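Glycerol kinase, putative (Plasmodium falciparum, PDB 2W40) probably catalyses the ATP-dependent phosphorylation of glycerol to sn-glycerol 3-phosphate and belongs to the FGGY family of carbohydrate kinases. Local coordinates at residues Glu280-Ser285 against Pro303-Glu308; Leu191-Asn196 against Thr291-Lys296. One frame throughout, in Å; residues are numbered along the deposited sequence.

Overall arrangement
From the N terminus, the loop 191-196, which follows helix 184-187, comes first. Contact 2 brings it against strand 290-295, closing a loop of 94 intervening residues and tying the N-terminal half of the FGGY kinase fold to the edge strand of the C-terminal sheet. Contact 1 is much more local: residues 280-285 leave strand 272-279 and fold back on 303-308, with strand 290-295 in the 17-residue interval. The segments alternate along the chain, so the contacts cross rather than nest. Their centres are about 9 Å apart, their strand segments are neighbours in one sheet, and the hydroxyl of Thr291 reaches the carbonyl oxygen of Val283 between them.

Contact 1: residues Glu280-Ser285 against Pro303-Glu308; sequences EKVVYS and PKYALE
Pro303 meets Glu280 through its carbonyl oxygen, which lies 3.8 Å from Glu280 CA. Water 1 reinforces this end by donating to both Pro303 O and Glu280 O. At Lys304 the contact is aliphatic: CD rests 4.0 Å from Glu280 CG as the two chains cross obliquely. Glu280 OE2 and Lys304 NZ, 5.2 Å apart, are too distant for a salt bridge, though the opposite charges may still attract each other weakly. Tyr305 forms the centre of the contact. Val282 CG2 sits over the middle of its ring, 3.5 Å from the centroid and 15° off the normal, a well-centred CH-pi contact. With Val282 CG1 anti to the backbone N (chi1 177°), the other methyl, CG2, is carried onto this ring while CG1 covers the Tyr284 ring near its rim; the valine is thus wedged between two aromatic rings. The Tyr305 hydroxyl is satisfied by Ile195 O. Ala306 contributes its backbone: water 2 accepts from Val283 N at 3.0 Å and donates weakly to Ala306 O. Leu307 divides its two methyls, CD1 packing 3.8 Å from Val283 CG1 and CD2 lying 3.4 Å from Val283 O.

No direct hydrogen bond joins the segments; 280-285 runs over the face of strand 304-311 that carries Tyr305 and Leu307, its direction within about 25° of the strand's. The edges of strand 304-311 are taken by its antiparallel neighbours in the C-terminal half of this actin-like fold, 272-279 and 290-295, while Leu307 also reaches Asp402 and Met403 on helix 377-403.

Contact 2: residues Leu191-Asn196 against Thr291-Lys296; sequences LLMDIN and TTICYK. With EDO (1,2-ethanediol), chain B.
Ile195 and Ile293 meet in a buried contact, made mainly by apolar side chains, between the loop 191-196 and strand 290-295. The Ile195 CB faces the strand and splits the side chain into two arms. The CG2 methyl turns toward the ring of Tyr284. The longer arm leaves with CG1 anti to the backbone N (chi1 -163°), and CG1 comes 4.2 Å from Thr291 CG2. A bend at chi2 then carries the tip, CD1, over the strand backbone, where it lies 4.1 Å from Thr291 O and close to Thr292 CA. There CD1 also reaches Ile293 CD1 at 4.0 Å, the two isoleucine side chains lying alongside one another and pointing opposite ways.

Strand 290-295 is the edge strand of the seven-stranded mixed sheet in the C-terminal half of the FGGY kinase fold. It pairs antiparallel with 304-311, and just beyond Ile293 a classic beta bulge sets Cys294 and Tyr295 opposite the single residue Lys304. Loop 191-196, from the N-terminal half, packs its side chains on this outermost strand.

Met193 adds a second approach to Ile293. Its chain is extended until it bends at chi3 (79°), and the side chain crosses that of Ile293 at about a right angle, with CE 4.1 Å from Ile293 CG1. Behind these apolar tips an Asx turn shapes the loop: Asn196 N donates to Asp194 OD1 at 2.9 Å, close to the line of the C-O bond though bent at the hydrogen, and Thr197 N donates to the same oxygen. Past the strand's end, Lys296 NZ gives hydrogen bonds to both oxygens of an ethanediol, O1 at 3.0 Å and O2 at 3.1 Å; the diol, probably from the crystallisation liquor, is also held by Asp299.

Contact 1: residues Glu280-Ser285 against Pro303-Glu308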
# COMPACT_ATOMS: atom_id res chain seq x y z
N GLU C 280 -3.47 44.29 -2.48
CA GLU C 280 -3.92 44.66 -3.85
C GLU C 280 -2.95 44.26 -5.00
O GLU C 280 -3.28 44.42 -6.18
CB GLU C 280 -4.22 46.17 -3.89
CG GLU C 280 -5.48 46.54 -3.09
CD GLU C 280 -5.74 48.07 -3.07
OE1 GLU C 280 -4.88 48.87 -3.58
OE2 GLU C 280 -6.83 48.42 -2.54
N LYS C 281 -1.75 43.76 -4.62
CA LYS C 281 -0.67 43.44 -5.56
C LYS C 281 -0.88 42.02 -6.04
O LYS C 281 -1.09 41.10 -5.23
CB LYS C 281 0.69 43.52 -4.84
CG LYS C 281 1.93 43.17 -5.75
CD LYS C 281 3.33 43.26 -5.02
CE LYS C 281 4.45 42.61 -5.87
NZ LYS C 281 3.95 41.90 -7.20
N VAL C 282 -0.80 41.86 -7.34
CA VAL C 282 -0.77 40.56 -7.99
C VAL C 282 0.67 40.07 -7.91
O VAL C 282 1.62 40.71 -8.45
CB VAL C 282 -1.16 40.68 -9.43
CG1 VAL C 282 -1.07 39.32 -10.19
CG2 VAL C 282 -2.58 41.33 -9.52
N VAL C 283 0.85 38.95 -7.26
CA VAL C 283 2.14 38.33 -7.16
C VAL C 283 2.15 37.05 -7.98
O VAL C 283 1.34 36.22 -7.76
CB VAL C 283 2.53 38.04 -5.70
CG1 VAL C 283 3.87 37.37 -5.61
CG2 VAL C 283 2.47 39.34 -4.86
N TYR C 284 3.10 36.94 -8.90
CA TYR C 284 3.22 35.77 -9.73
C TYR C 284 4.37 34.93 -9.16
O TYR C 284 5.52 35.39 -9.05
CB TYR C 284 3.51 36.11 -11.16
CG TYR C 284 2.40 36.79 -11.91
CD1 TYR C 284 1.27 36.09 -12.35
CD2 TYR C 284 2.48 38.17 -12.19
CE1 TYR C 284 0.25 36.74 -13.03
CE2 TYR C 284 1.48 38.80 -12.92
CZ TYR C 284 0.34 38.10 -13.34
OH TYR C 284 -0.62 38.83 -14.08
N SER C 285 4.08 33.65 -8.93
CA SER C 285 5.02 32.72 -8.32
C SER C 285 6.08 32.33 -9.35
O SER C 285 5.81 32.24 -10.52
CB SER C 285 4.29 31.46 -7.84
OG SER C 285 5.12 30.57 -7.17
N PRO C 303 -9.76 44.32 -5.94
CA PRO C 303 -9.67 43.02 -5.31
C PRO C 303 -8.45 42.85 -4.45
O PRO C 303 -7.41 43.47 -4.71
CB PRO C 303 -9.60 42.07 -6.51
CG PRO C 303 -9.13 42.83 -7.60
CD PRO C 303 -9.54 44.23 -7.39
N LYS C 304 -8.53 41.98 -3.44
CA LYS C 304 -7.36 41.50 -2.73
C LYS C 304 -7.01 40.15 -3.39
O LYS C 304 -7.89 39.37 -3.70
CB LYS C 304 -7.61 41.32 -1.25
CG LYS C 304 -8.01 42.64 -0.50
CD LYS C 304 -7.02 43.79 -0.64
CE LYS C 304 -7.47 45.10 0.13
NZ LYS C 304 -6.96 45.10 1.50
N TYR C 305 -5.73 40.02 -3.64
CA TYR C 305 -5.13 38.84 -4.26
C TYR C 305 -4.52 37.91 -3.24
O TYR C 305 -4.32 38.25 -2.11
CB TYR C 305 -4.12 39.29 -5.32
CG TYR C 305 -4.76 39.86 -6.50
CD1 TYR C 305 -5.18 39.01 -7.54
CD2 TYR C 305 -4.96 41.24 -6.65
CE1 TYR C 305 -5.77 39.55 -8.68
CE2 TYR C 305 -5.51 41.81 -7.82
CZ TYR C 305 -5.93 40.97 -8.84
OH TYR C 305 -6.56 41.43 -9.96
N ALA C 306 -4.14 36.74 -3.71
CA ALA C 306 -3.57 35.70 -2.86
C ALA C 306 -2.61 34.85 -3.70
O ALA C 306 -2.66 34.83 -4.95
CB ALA C 306 -4.58 34.83 -2.20
N LEU C 307 -1.73 34.18 -3.01
CA LEU C 307 -0.88 33.04 -3.51
C LEU C 307 -1.42 31.83 -2.85
O LEU C 307 -1.76 31.86 -1.67
CB LEU C 307 0.60 33.25 -3.23
CG LEU C 307 1.35 34.06 -4.21
CD1 LEU C 307 2.87 34.26 -3.76
CD2 LEU C 307 1.35 33.54 -5.66
N GLU C 308 -1.56 30.76 -3.59
CA GLU C 308 -2.18 29.54 -3.06
C GLU C 308 -1.35 28.31 -3.40
O GLU C 308 -0.88 28.11 -4.53
CB GLU C 308 -3.58 29.27 -3.65
CG GLU C 308 -4.20 27.89 -3.26
CD GLU C 308 -5.65 27.65 -3.69
OE1 GLU C 308 -6.42 28.65 -3.79
OE2 GLU C 308 -5.98 26.47 -3.90
O HOH W 1 -6.10 45.02 -6.61
O HOH W 2 -1.10 37.44 -5.59

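Contact 2: residues Leu191-Asn196 against Thr291-Lys296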
# COMPACT_ATOMS: atom_id res chain seq x y z
N LEU C 191 -9.32 29.02 -15.54
CA LEU C 191 -8.27 29.16 -16.57
C LEU C 191 -8.80 30.01 -17.76
O LEU C 191 -8.19 30.05 -18.82
CB LEU C 191 -7.69 27.84 -17.02
CG LEU C 191 -6.26 27.52 -16.66
CD1 LEU C 191 -5.85 26.01 -16.88
CD2 LEU C 191 -5.42 28.42 -17.40
N LEU C 192 -10.02 30.61 -17.58
CA LEU C 192 -10.69 31.43 -18.59
C LEU C 192 -10.76 32.93 -18.27
O LEU C 192 -11.18 33.71 -19.15
CB LEU C 192 -12.09 30.94 -18.92
CG LEU C 192 -12.18 29.49 -19.25
CD1 LEU C 192 -13.69 29.17 -19.35
CD2 LEU C 192 -11.39 29.17 -20.53
N MET C 193 -10.45 33.33 -17.01
CA MET C 193 -10.60 34.71 -16.63
C MET C 193 -9.23 35.40 -16.68
O MET C 193 -8.25 34.80 -16.22
CB MET C 193 -11.12 34.78 -15.21
CG MET C 193 -11.57 36.18 -14.83
SD MET C 193 -11.96 36.38 -13.06
CE MET C 193 -10.28 36.55 -12.35
N ASP C 194 -9.21 36.66 -17.08
CA ASP C 194 -8.06 37.55 -17.00
C ASP C 194 -7.92 37.95 -15.51
O ASP C 194 -8.84 38.58 -14.94
CB ASP C 194 -8.26 38.75 -17.86
CG ASP C 194 -6.98 39.67 -17.88
OD1 ASP C 194 -6.40 39.96 -16.82
OD2 ASP C 194 -6.62 40.14 -19.01
N ILE C 195 -6.84 37.48 -14.88
CA ILE C 195 -6.65 37.70 -13.42
C ILE C 195 -6.53 39.17 -12.97
O ILE C 195 -6.77 39.49 -11.82
CB ILE C 195 -5.41 36.89 -12.96
CG1 ILE C 195 -5.33 36.69 -11.42
CG2 ILE C 195 -4.09 37.45 -13.38
CD1 ILE C 195 -6.52 36.01 -10.84
N ASN C 196 -6.08 40.03 -13.91
CA ASN C 196 -5.94 41.48 -13.69
C ASN C 196 -7.23 42.25 -13.99
O ASN C 196 -7.63 43.12 -13.22
CB ASN C 196 -4.78 42.05 -14.48
CG ASN C 196 -3.48 41.66 -13.92
OD1 ASN C 196 -3.10 42.16 -12.84
ND2 ASN C 196 -2.81 40.72 -14.56
N THR C 291 -1.53 32.17 -8.47
CA THR C 291 -2.07 33.52 -8.19
C THR C 291 -3.58 33.50 -8.32
O THR C 291 -4.06 33.07 -9.39
CB THR C 291 -1.52 34.54 -9.21
OG1 THR C 291 -0.14 34.43 -9.20
CG2 THR C 291 -1.97 35.96 -8.93
N THR C 292 -4.31 33.84 -7.28
CA THR C 292 -5.76 33.79 -7.32
C THR C 292 -6.36 35.07 -6.66
O THR C 292 -5.63 35.93 -6.17
CB THR C 292 -6.25 32.48 -6.64
OG1 THR C 292 -7.62 32.29 -6.94
CG2 THR C 292 -6.02 32.57 -5.06
N ILE C 293 -7.64 35.22 -6.82
CA ILE C 293 -8.36 36.31 -6.20
C ILE C 293 -8.68 35.86 -4.75
O ILE C 293 -9.19 34.72 -4.57
CB ILE C 293 -9.69 36.64 -6.87
CG1 ILE C 293 -9.54 37.07 -8.33
CG2 ILE C 293 -10.44 37.67 -6.01
CD1 ILE C 293 -8.83 38.30 -8.52
N CYS C 294 -8.32 36.64 -3.72
CA CYS C 294 -8.75 36.34 -2.38
C CYS C 294 -10.24 36.70 -2.14
O CYS C 294 -11.06 35.84 -1.73
CB CYS C 294 -7.86 37.02 -1.37
SG CYS C 294 -7.83 36.22 0.26
N TYR C 295 -10.61 37.94 -2.45
CA TYR C 295 -12.02 38.37 -2.37
C TYR C 295 -12.11 39.75 -3.03
O TYR C 295 -11.11 40.46 -3.15
CB TYR C 295 -12.51 38.37 -0.90
CG TYR C 295 -11.56 39.08 0.08
CD1 TYR C 295 -11.52 40.48 0.15
CD2 TYR C 295 -10.63 38.38 0.81
CE1 TYR C 295 -10.59 41.08 0.97
CE2 TYR C 295 -9.73 39.03 1.65
CZ TYR C 295 -9.73 40.37 1.72
OH TYR C 295 -8.79 41.05 2.57
N LYS C 296 -13.32 40.14 -3.38
CA LYS C 296 -13.70 41.48 -3.82
C LYS C 296 -15.12 41.58 -3.37
O LYS C 296 -15.99 41.11 -3.99
CB LYS C 296 -13.61 41.63 -5.36
CG LYS C 296 -14.01 43.00 -5.91
CD LYS C 296 -13.95 43.08 -7.39
CE LYS C 296 -14.76 44.21 -7.87
NZ LYS C 296 -14.63 44.53 -9.31
C1 EDO B . -16.82 41.63 -10.02
O1 EDO B . -15.49 41.95 -10.54
C2 EDO B . -17.86 42.59 -10.57
O2 EDO B . -17.61 43.82 -9.91